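Local coordinates for 2S Albumin protein (Dolichos, PDB 6IX1) that is a seed albumin with a hemopexin-type beta-propeller fold, whose function is probably in storage or in binding small ligands, at residues A[50-53]-A[54-57]. Numbering follows the deposited sequence.
Sequences PSLA and GTAF
T55 sets the hydroxyl OG1 and methyl CG2 of its side chain against the carbonyl oxygen of L52, within a type II beta turn, L52 to T55, that starts on the last residue of the 3-10 segment 50-52. Two donors of T55 share that acceptor. The amide T55 N closes the turn, reaching L52 O at 3.1 Å from above the carbonyl plane, 37° out of it, whereas the hydroxyl T55 OG1 donates to L52 O at 2.7 Å, tilted less from the plane. The hydroxyl gets there because chi1 of 74° sets OG1 between the backbone N and the carbonyl carbon; CG2 then also lies against the oxygen, 3.5 Å from L52 O. OG1 also accepts a weak bond from F57 N, 3.1 Å from T55 OG1, with an N-H...O angle of 129°. An alanine in place of T55 would probably keep the turn's amide bond but leave L52 O with one donor fewer and F57 N without its weak hydroxyl acceptor. G54 has the positive phi of the third turn position, where a beta carbon would clash with A53 O. F57, just past the turn, packs its side chain on V75 and A82 of strands 72-77 and 80-85, fastening this inter-blade connection to the next blade's sheet. The side chains of L52 and F57 cross at about a right angle, with L52 CD1 4.2 Å from F57 CB.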
# COMPACT_ATOMS: atom_id res chain seq x y z
N PRO A 50 -12.92 -8.91 11.17
CA PRO A 50 -13.59 -8.62 12.42
C PRO A 50 -12.64 -8.21 13.54
O PRO A 50 -13.06 -7.50 14.46
CB PRO A 50 -14.38 -9.87 12.74
CG PRO A 50 -14.65 -10.50 11.40
CD PRO A 50 -13.44 -10.17 10.55
N SER A 51 -11.39 -8.63 13.47
CA SER A 51 -10.36 -8.21 14.46
C SER A 51 -10.26 -6.68 14.49
O SER A 51 -9.78 -6.15 15.50
CB SER A 51 -9.02 -8.87 14.21
OG SER A 51 -8.46 -8.50 12.99
N LEU A 52 -10.62 -5.99 13.42
CA LEU A 52 -10.48 -4.53 13.29
C LEU A 52 -11.79 -3.81 13.61
O LEU A 52 -11.85 -2.59 13.58
CB LEU A 52 -10.03 -4.22 11.86
CG LEU A 52 -8.71 -4.85 11.44
CD1 LEU A 52 -8.36 -4.40 10.01
CD2 LEU A 52 -7.67 -4.40 12.42
N ALA A 53 -12.88 -4.54 13.86
CA ALA A 53 -14.18 -3.90 14.18
C ALA A 53 -14.00 -3.01 15.41
O ALA A 53 -13.32 -3.41 16.33
CB ALA A 53 -15.24 -4.92 14.38
N GLY A 54 -14.58 -1.80 15.38
CA GLY A 54 -14.49 -0.84 16.47
C GLY A 54 -13.18 -0.09 16.52
O GLY A 54 -13.01 0.61 17.50
N THR A 55 -12.29 -0.24 15.56
CA THR A 55 -11.01 0.50 15.51
C THR A 55 -11.06 1.54 14.40
O THR A 55 -11.97 1.56 13.53
CB THR A 55 -9.82 -0.43 15.28
OG1 THR A 55 -9.86 -0.83 13.91
CG2 THR A 55 -9.76 -1.63 16.21
N ALA A 56 -10.08 2.42 14.40
CA ALA A 56 -9.88 3.47 13.37
C ALA A 56 -9.75 2.79 12.00
O ALA A 56 -10.01 3.44 10.98
CB ALA A 56 -8.68 4.28 13.72
N PHE A 57 -9.20 1.58 12.02
CA PHE A 57 -8.94 0.86 10.75
C PHE A 57 -10.24 0.46 10.06
O PHE A 57 -10.25 0.34 8.83
CB PHE A 57 -8.01 -0.33 10.97
CG PHE A 57 -6.83 0.08 11.81
CD1 PHE A 57 -5.83 0.82 11.25
CD2 PHE A 57 -6.78 -0.27 13.14
CE1 PHE A 57 -4.78 1.26 12.02
CE2 PHE A 57 -5.76 0.23 13.92
CZ PHE A 57 -4.74 0.99 13.37